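Local coordinates for dephospho-CoA kinase (Legionella pneumophila subsp. pneumophila, PDB 4TTR), which probably catalyses the last step of coenzyme A biosynthesis, the ATP-dependent phosphorylation of the 3'-hydroxyl group of dephospho-CoA, at residues N42-A46 and D47-K51; K82-R85 and D86-S90; L96-E99 and S100-H103; I115-S119 and P120-I124. All blocks are in the same frame, centred on the assembly; numbering follows the deposited sequence.

Interaction 1 (N42-A46 and D47-K51); sequences NVIYA and DKIAK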
# COMPACT_ATOMS: atom_id res chain seq x y z
N ASN A 42 -12.03 -1.78 -10.14
CA ASN A 42 -12.00 -0.63 -9.24
C ASN A 42 -10.88 -0.80 -8.21
O ASN A 42 -10.86 -1.77 -7.46
CB ASN A 42 -13.34 -0.47 -8.52
CG ASN A 42 -14.45 0.07 -9.42
OD1 ASN A 42 -15.44 0.61 -8.93
ND2 ASN A 42 -14.30 -0.06 -10.73
N VAL A 43 -9.96 0.15 -8.19
CA VAL A 43 -8.86 0.13 -7.23
C VAL A 43 -9.02 1.26 -6.22
O VAL A 43 -9.08 2.43 -6.60
CB VAL A 43 -7.49 0.25 -7.93
CG1 VAL A 43 -6.36 0.16 -6.91
CG2 VAL A 43 -7.34 -0.83 -8.99
N ILE A 44 -9.10 0.90 -4.95
CA ILE A 44 -9.15 1.87 -3.87
C ILE A 44 -7.75 2.04 -3.28
O ILE A 44 -7.16 1.07 -2.80
CB ILE A 44 -10.15 1.45 -2.77
CG1 ILE A 44 -11.55 1.29 -3.36
CG2 ILE A 44 -10.17 2.48 -1.65
CD1 ILE A 44 -12.57 0.67 -2.42
N TYR A 45 -7.23 3.26 -3.35
CA TYR A 45 -5.89 3.56 -2.86
C TYR A 45 -5.92 4.17 -1.47
O TYR A 45 -6.20 5.36 -1.32
CB TYR A 45 -5.17 4.51 -3.82
CG TYR A 45 -5.00 3.96 -5.22
CD1 TYR A 45 -3.90 3.16 -5.54
CD2 TYR A 45 -5.92 4.24 -6.21
CE1 TYR A 45 -3.74 2.65 -6.81
CE2 TYR A 45 -5.76 3.74 -7.49
CZ TYR A 45 -4.67 2.95 -7.79
OH TYR A 45 -4.52 2.45 -9.06
N ALA A 46 -5.63 3.37 -0.46
CA ALA A 46 -5.66 3.84 0.92
C ALA A 46 -4.64 4.94 1.15
O ALA A 46 -4.83 5.81 2.00
CB ALA A 46 -5.41 2.69 1.88
N ASP A 47 -3.55 4.91 0.39
CA ASP A 47 -2.50 5.92 0.50
C ASP A 47 -2.98 7.26 -0.04
O ASP A 47 -2.67 8.31 0.53
CB ASP A 47 -1.24 5.47 -0.24
CG ASP A 47 -0.10 6.46 -0.12
OD1 ASP A 47 -0.12 7.29 0.81
OD2 ASP A 47 0.84 6.38 -0.95
N LYS A 48 -3.74 7.22 -1.13
CA LYS A 48 -4.27 8.44 -1.73
C LYS A 48 -5.31 9.07 -0.81
O LYS A 48 -5.40 10.29 -0.71
CB LYS A 48 -4.90 8.15 -3.09
CG LYS A 48 -3.92 7.78 -4.18
CD LYS A 48 -4.63 7.55 -5.50
CE LYS A 48 -3.67 7.09 -6.59
NZ LYS A 48 -2.70 8.15 -6.97
N ILE A 49 -6.09 8.22 -0.16
CA ILE A 49 -7.11 8.67 0.77
C ILE A 49 -6.45 9.30 2.00
O ILE A 49 -6.92 10.32 2.51
CB ILE A 49 -8.03 7.50 1.20
CG1 ILE A 49 -8.81 6.98 -0.02
CG2 ILE A 49 -9.02 7.93 2.28
CD1 ILE A 49 -9.50 5.66 0.21
N ALA A 50 -5.36 8.69 2.46
CA ALA A 50 -4.63 9.21 3.61
C ALA A 50 -4.10 10.61 3.33
O ALA A 50 -4.15 11.48 4.19
CB ALA A 50 -3.49 8.27 3.97
N LYS A 51 -3.58 10.83 2.12
CA LYS A 51 -3.08 12.15 1.75
C LYS A 51 -4.22 13.16 1.69
O LYS A 51 -4.07 14.28 2.16
CB LYS A 51 -2.37 12.10 0.39
CG LYS A 51 -0.99 11.49 0.43
CD LYS A 51 -0.24 11.79 -0.86
CE LYS A 51 1.02 10.95 -0.99
NZ LYS A 51 1.69 11.17 -2.30

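Interaction 2 (K82-R85 and D86-S90); sequences KRIR and DIIFS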
# COMPACT_ATOMS: atom_id res chain seq x y z
N LYS A 82 7.84 13.07 3.45
CA LYS A 82 9.10 12.33 3.44
C LYS A 82 9.57 12.14 4.88
O LYS A 82 9.93 11.04 5.29
CB LYS A 82 10.17 13.07 2.63
CG LYS A 82 11.00 12.17 1.71
CD LYS A 82 11.96 11.28 2.49
CE LYS A 82 13.36 11.88 2.56
NZ LYS A 82 14.31 11.01 3.31
N ARG A 83 9.55 13.23 5.65
CA ARG A 83 9.99 13.19 7.03
C ARG A 83 9.11 12.27 7.86
O ARG A 83 9.61 11.49 8.67
CB ARG A 83 10.00 14.60 7.64
CG ARG A 83 10.40 14.62 9.10
CD ARG A 83 10.71 16.03 9.58
NE ARG A 83 11.16 16.03 10.97
CZ ARG A 83 12.42 15.86 11.35
NH1 ARG A 83 13.39 15.67 10.45
NH2 ARG A 83 12.73 15.89 12.64
N ILE A 84 7.80 12.37 7.66
CA ILE A 84 6.87 11.53 8.40
C ILE A 84 7.13 10.06 8.09
O ILE A 84 7.17 9.24 9.01
CB ILE A 84 5.41 11.91 8.08
CG1 ILE A 84 5.09 13.25 8.73
CG2 ILE A 84 4.44 10.84 8.60
CD1 ILE A 84 3.75 13.86 8.34
N ARG A 85 7.35 9.72 6.82
CA ARG A 85 7.66 8.34 6.45
C ARG A 85 8.92 7.84 7.16
O ARG A 85 8.96 6.71 7.64
CB ARG A 85 7.84 8.22 4.93
CG ARG A 85 6.54 7.94 4.20
CD ARG A 85 6.76 7.73 2.70
NE ARG A 85 6.42 8.93 1.93
CZ ARG A 85 7.25 9.59 1.13
NH1 ARG A 85 8.52 9.21 0.97
NH2 ARG A 85 6.82 10.67 0.48
N ASP A 86 9.95 8.69 7.22
CA ASP A 86 11.18 8.35 7.93
C ASP A 86 10.89 8.05 9.40
O ASP A 86 11.45 7.12 9.97
CB ASP A 86 12.20 9.48 7.82
CG ASP A 86 12.70 9.70 6.40
OD1 ASP A 86 12.47 8.81 5.55
OD2 ASP A 86 13.32 10.75 6.14
N ILE A 87 10.02 8.85 10.00
CA ILE A 87 9.67 8.67 11.41
C ILE A 87 8.89 7.37 11.60
O ILE A 87 9.19 6.58 12.49
CB ILE A 87 8.85 9.87 11.95
CG1 ILE A 87 9.73 11.12 12.01
CG2 ILE A 87 8.29 9.56 13.34
CD1 ILE A 87 8.99 12.40 12.38
N ILE A 88 7.88 7.17 10.76
CA ILE A 88 7.02 6.00 10.84
C ILE A 88 7.83 4.71 10.66
O ILE A 88 7.62 3.73 11.36
CB ILE A 88 5.89 6.06 9.78
CG1 ILE A 88 4.94 7.23 10.04
CG2 ILE A 88 5.08 4.77 9.73
CD1 ILE A 88 4.48 7.40 11.48
N PHE A 89 8.76 4.73 9.72
CA PHE A 89 9.54 3.53 9.40
C PHE A 89 10.48 3.13 10.53
O PHE A 89 10.69 1.94 10.77
CB PHE A 89 10.35 3.76 8.12
CG PHE A 89 11.29 2.64 7.80
CD1 PHE A 89 12.64 2.74 8.12
CD2 PHE A 89 10.84 1.49 7.17
CE1 PHE A 89 13.51 1.71 7.83
CE2 PHE A 89 11.71 0.46 6.88
CZ PHE A 89 13.05 0.57 7.20
N SER A 90 11.02 4.12 11.24
CA SER A 90 12.04 3.86 12.25
C SER A 90 11.46 3.76 13.66
O SER A 90 12.11 3.23 14.56
CB SER A 90 13.11 4.96 12.21
OG SER A 90 12.53 6.24 12.40
O HOH W 1 10.64 8.45 3.03

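Interaction 3 (L96-E99 and S100-H103); sequences LWLE and SLLH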
# COMPACT_ATOMS: atom_id res chain seq x y z
N LEU A 96 2.11 2.96 14.68
CA LEU A 96 0.84 2.51 15.23
C LEU A 96 -0.04 3.69 15.63
O LEU A 96 -1.25 3.65 15.42
CB LEU A 96 1.09 1.60 16.43
CG LEU A 96 1.58 0.19 16.06
CD1 LEU A 96 2.13 -0.54 17.26
CD2 LEU A 96 0.46 -0.62 15.42
N TRP A 97 0.57 4.73 16.19
CA TRP A 97 -0.18 5.92 16.57
C TRP A 97 -0.84 6.52 15.34
O TRP A 97 -2.03 6.83 15.35
CB TRP A 97 0.73 6.96 17.24
CG TRP A 97 -0.01 8.21 17.60
CD1 TRP A 97 -0.64 8.48 18.78
CD2 TRP A 97 -0.20 9.37 16.77
NE1 TRP A 97 -1.21 9.73 18.74
CE2 TRP A 97 -0.96 10.30 17.52
CE3 TRP A 97 0.19 9.71 15.48
CZ2 TRP A 97 -1.33 11.54 17.01
CZ3 TRP A 97 -0.17 10.94 14.97
CH2 TRP A 97 -0.93 11.84 15.74
N LEU A 98 -0.07 6.66 14.26
CA LEU A 98 -0.57 7.29 13.05
C LEU A 98 -1.63 6.42 12.38
O LEU A 98 -2.60 6.93 11.82
CB LEU A 98 0.58 7.55 12.08
CG LEU A 98 0.21 8.29 10.79
CD1 LEU A 98 -0.43 9.64 11.09
CD2 LEU A 98 1.43 8.48 9.90
N GLU A 99 -1.45 5.11 12.44
CA GLU A 99 -2.40 4.18 11.84
C GLU A 99 -3.71 4.22 12.63
O GLU A 99 -4.79 4.14 12.05
CB GLU A 99 -1.82 2.76 11.78
CG GLU A 99 -2.57 1.82 10.85
CD GLU A 99 -3.84 1.25 11.45
OE1 GLU A 99 -3.89 1.09 12.69
OE2 GLU A 99 -4.79 0.96 10.69
N SER A 100 -3.61 4.35 13.95
CA SER A 100 -4.80 4.44 14.79
C SER A 100 -5.56 5.73 14.54
O SER A 100 -6.78 5.75 14.57
CB SER A 100 -4.43 4.34 16.27
OG SER A 100 -3.79 3.11 16.55
N LEU A 101 -4.82 6.81 14.29
CA LEU A 101 -5.42 8.12 14.05
C LEU A 101 -6.21 8.13 12.75
O LEU A 101 -7.32 8.64 12.69
CB LEU A 101 -4.34 9.21 14.01
CG LEU A 101 -4.82 10.62 13.64
CD1 LEU A 101 -5.53 11.27 14.82
CD2 LEU A 101 -3.66 11.48 13.17
N LEU A 102 -5.62 7.56 11.70
CA LEU A 102 -6.18 7.65 10.36
C LEU A 102 -7.19 6.55 10.04
O LEU A 102 -8.03 6.72 9.16
CB LEU A 102 -5.06 7.62 9.32
CG LEU A 102 -4.05 8.77 9.39
CD1 LEU A 102 -2.87 8.48 8.47
CD2 LEU A 102 -4.71 10.09 9.02
N HIS A 103 -7.11 5.44 10.76
CA HIS A 103 -7.93 4.26 10.44
C HIS A 103 -9.43 4.55 10.37
O HIS A 103 -10.09 4.12 9.42
CB HIS A 103 -7.67 3.14 11.45
CG HIS A 103 -8.75 2.11 11.48
ND1 HIS A 103 -9.07 1.33 10.39
CD2 HIS A 103 -9.61 1.74 12.47
CE1 HIS A 103 -10.07 0.52 10.71
NE2 HIS A 103 -10.41 0.75 11.96
O HOH W 2 -6.92 1.65 8.49

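Interaction 4 (I115-S119 and P120-I124); sequences IVCTS and PYCLI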
# COMPACT_ATOMS: atom_id res chain seq x y z
N ILE A 115 -19.43 0.92 -1.80
CA ILE A 115 -20.87 0.97 -2.04
C ILE A 115 -21.15 1.24 -3.52
O ILE A 115 -22.13 0.75 -4.07
CB ILE A 115 -21.55 2.04 -1.17
CG1 ILE A 115 -21.61 1.56 0.28
CG2 ILE A 115 -22.97 2.34 -1.65
CD1 ILE A 115 -21.90 2.66 1.29
N VAL A 116 -20.27 2.01 -4.16
CA VAL A 116 -20.45 2.37 -5.56
C VAL A 116 -19.48 1.62 -6.47
O VAL A 116 -19.19 2.06 -7.58
CB VAL A 116 -20.29 3.89 -5.76
CG1 VAL A 116 -21.34 4.65 -4.95
CG2 VAL A 116 -18.88 4.35 -5.38
N CYS A 117 -18.98 0.48 -6.00
CA CYS A 117 -18.08 -0.34 -6.80
C CYS A 117 -18.81 -0.93 -8.01
O CYS A 117 -19.85 -1.58 -7.86
CB CYS A 117 -17.47 -1.47 -5.96
SG CYS A 117 -16.36 -2.57 -6.88
N THR A 118 -18.26 -0.69 -9.20
CA THR A 118 -18.90 -1.10 -10.45
C THR A 118 -18.25 -2.35 -11.06
O THR A 118 -18.70 -2.82 -12.11
CB THR A 118 -18.85 0.03 -11.48
OG1 THR A 118 -17.50 0.51 -11.61
CG2 THR A 118 -19.75 1.19 -11.05
N SER A 119 -17.21 -2.86 -10.43
CA SER A 119 -16.48 -4.02 -10.96
C SER A 119 -16.86 -5.30 -10.20
O SER A 119 -17.42 -5.22 -9.11
CB SER A 119 -14.97 -3.77 -10.88
OG SER A 119 -14.56 -3.47 -9.56
N PRO A 120 -16.57 -6.47 -10.79
CA PRO A 120 -16.95 -7.76 -10.20
C PRO A 120 -16.26 -8.03 -8.87
O PRO A 120 -16.80 -8.73 -8.01
CB PRO A 120 -16.50 -8.78 -11.26
CG PRO A 120 -16.34 -8.01 -12.51
CD PRO A 120 -15.91 -6.65 -12.10
N TYR A 121 -15.05 -7.50 -8.71
CA TYR A 121 -14.37 -7.51 -7.42
C TYR A 121 -13.59 -6.21 -7.31
O TYR A 121 -13.41 -5.51 -8.31
CB TYR A 121 -13.46 -8.73 -7.27
CG TYR A 121 -12.27 -8.73 -8.20
CD1 TYR A 121 -12.35 -9.31 -9.46
CD2 TYR A 121 -11.07 -8.15 -7.82
CE1 TYR A 121 -11.28 -9.31 -10.32
CE2 TYR A 121 -9.99 -8.14 -8.67
CZ TYR A 121 -10.09 -8.72 -9.92
OH TYR A 121 -9.02 -8.72 -10.78
N CYS A 122 -13.13 -5.90 -6.11
CA CYS A 122 -12.45 -4.63 -5.83
C CYS A 122 -11.04 -4.88 -5.31
O CYS A 122 -10.80 -5.84 -4.58
CB CYS A 122 -13.26 -3.81 -4.82
SG CYS A 122 -12.61 -2.14 -4.50
N LEU A 123 -10.13 -4.00 -5.69
CA LEU A 123 -8.75 -4.05 -5.21
C LEU A 123 -8.51 -2.89 -4.26
O LEU A 123 -8.76 -1.74 -4.60
CB LEU A 123 -7.79 -4.00 -6.39
CG LEU A 123 -6.35 -4.43 -6.11
CD1 LEU A 123 -6.27 -5.94 -5.95
CD2 LEU A 123 -5.46 -3.97 -7.24
N ILE A 124 -8.03 -3.20 -3.06
CA ILE A 124 -7.72 -2.19 -2.05
C ILE A 124 -6.22 -2.19 -1.76
O ILE A 124 -5.69 -3.12 -1.16
CB ILE A 124 -8.49 -2.43 -0.73
CG1 ILE A 124 -9.98 -2.64 -1.01
CG2 ILE A 124 -8.28 -1.27 0.22
CD1 ILE A 124 -10.79 -3.02 0.22

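Interaction 1 (N42-A46 and D47-K51)
The Tyr45 ring is clasped between aliphatic groups on its two faces. Over one face Lys48 CE forms a CH-pi contact, 3.8 Å from the Tyr45 ring centroid and 20° off the normal; over the opposite face Val43 CG1 sits 3.4 Å above the plane, displaced toward the rim. The two side chains Tyr45 and Lys48 run alongside each other in the same direction, with Lys48 CD 3.5 Å from Tyr45 CB. A bend at the last torsion of Lys48 (chi4 -67°) leaves NZ 5.2 Å from the centroid of the Tyr45 ring, so any cation-pi term is at most weak. Tyr45 is the N-cap residue, and the first helical turn closes through its carbonyl: Ile49 N reaches Tyr45 O at 3.1 Å, in the carbonyl plane. Ala50 N to Ala46 O, 3.0 Å, follows. On another side of the chain Ile44 CG2 meets Ile49 CD1 at 3.7 Å, joining strand to helix by an apolar contact. Strand 42-45 is an outermost strand of the parallel sheet, hydrogen-bonded to strand 122-125, while Ile44 and Ile49 both pack on Gln113 of helix 92-115.

Interaction 2 (K82-R85 and D86-S90)
Asp86, whose carboxylate meets Lys82 one turn earlier, has its backbone oxygen held by two donors of the following turn: Ser90 OG at 2.8 Å from Asp86 O, and Ser90 N at a longer distance. The hydroxyl thus adds a second bond to a carbonyl near the end of helix 81-90. Across the contact, Lys82 NZ approaches Asp86 OD2 to 3.0 Å from the syn side, forming a salt bridge. The lysine gets there by folding back on itself, with bends at chi2 (-71°) and chi3 (-96°) that carry the ammonium over to the carboxylate. The other carboxylate oxygen is served by a water: water 1 donates to Asp86 OD1 over 3.1 Å and accepts only a weak bond from Arg85 NH1. Asp86 is therefore engaged through both carboxylate oxygens, and the nearby cations would be expected to favour its ionised form. Another side of the helix is apolar. There Ile84 and Ile88 point the same way, side by side, with CG2 of Ile84 3.9 Å from CG1 of Ile88, while Ile88 N closes on Ile84 O at 2.8 Å. Both isoleucines pack on Leu98 of helix 92-115, and Ile84 also touches Ile64 of helix 59-68. An ion pair on one side and branched aliphatics on another, each pair spaced i to i+4, are the marks of an amphipathic surface helix, here one that packs its apolar side on helices 59-68 and 92-115.

Interaction 3 (L96-E99 and S100-H103)
Leu96 to His103 form two turns of alpha-helix, in which four successive i to i+4 bonds run from Ser100 N on Leu96 O (2.9 Å) to His103 N on Glu99 O, the last being the most bent at 134°. Leu96 O takes a second bond from Ser100 OG at 2.8 Å, and the amide and the hydroxyl arrive from opposite faces of the carbonyl plane. Trp97 and Leu101 lie alongside each other, pointing the same way, so that Leu101 CD2 rests 3.8 Å from Trp97 CH2, at the far end of the indole. Leu98, with CG anti to the backbone N (chi1 -176°), leans toward the following turn and sets its CD1 3.8 Å from Leu102 CD1. On the polar side, Glu99 and His103 run side by side, their carboxylate and ring planes 32° apart. Water 2 links them: it donates to Glu99 OE2 over 3.1 Å and sits in the plane of the imidazole, 2.9 Å from His103 ND1. The same Glu99 OE2 is hydrogen-bonded to His134 ND1, and the His134 ring also stacks on that of His103. Apolar contacts of Leu98 and Leu101 with Ile64, of Leu102 with Cys60, and of Leu98 with Ile84 and Ile88, set against the Glu99 and His103 side, make this an amphipathic stretch of helix 92-115 whose apolar side packs on helices 59-68 and 81-90.

Interaction 4 (I115-S119 and P120-I124)
Cys117 reaches across to the flank of Cys122 in the turn that leads from helix 92-115 into strand 122-125 of the parallel sheet, a helix-to-strand connection of the P-loop kinase fold. Cys117 directs its side chain toward the strand, with SG anti to the backbone N (chi1 179°), and the sulfur comes to 3.9 Å from Cys122 CB. The contact is apolar: the sulfurs Cys117 SG and Cys122 SG stay 4.5 Å apart, too far for a disulfide. Cys117 SG also receives a weak bond from Ser119 N at 3.7 Å.

Two residues further on, Ser119 has its OG between the backbone N and the carbonyl carbon, the crowded position, and from there it donates to Tyr121 O over 2.7 Å. The hydroxyl does not come in along a lone pair but from above, 41° out of the carbonyl plane. Ser119 OG is held by a second group as well, since Asn42 N of the adjacent strand bonds to it, and Asn42 OD1 takes the amide of Thr118, so the turn is pinned to strand 42-45 through both residues. Tyr121 turns away from this turn, bonding through OH to His204 and meeting the Tyr207 ring edge-to-face. Where the turn passes into Pro120, packing is tight: Ser119 CB lies 3.3 Å from Pro120 CD, closer than an ordinary van der Waals carbon contact.

In the fold
The four contacts follow one another along the chain in two touching pairs. Interactions 1 and 4 meet as neighbouring strands of the parallel sheet, with Ile44 N 2.7 Å from Leu123 O, a probable hydrogen bond. Interactions 2 and 3 meet where successive helices pack, Ile88 CD1 lying 3.6 Å from Leu98 CD2. Interactions 2 and 4 lie farthest apart, centres about 31 Å. Interaction 1 lies nearest the predicted ATP site: the side chain of Tyr45 is about 6 Å from that of Ser30, and that of Asp47 about 8 Å from the bound 1,3-butanediol. Side chains of interactions 1, 2 and 3 lie about 4 Å from a bound phosphate, probably from the crystallisation liquor.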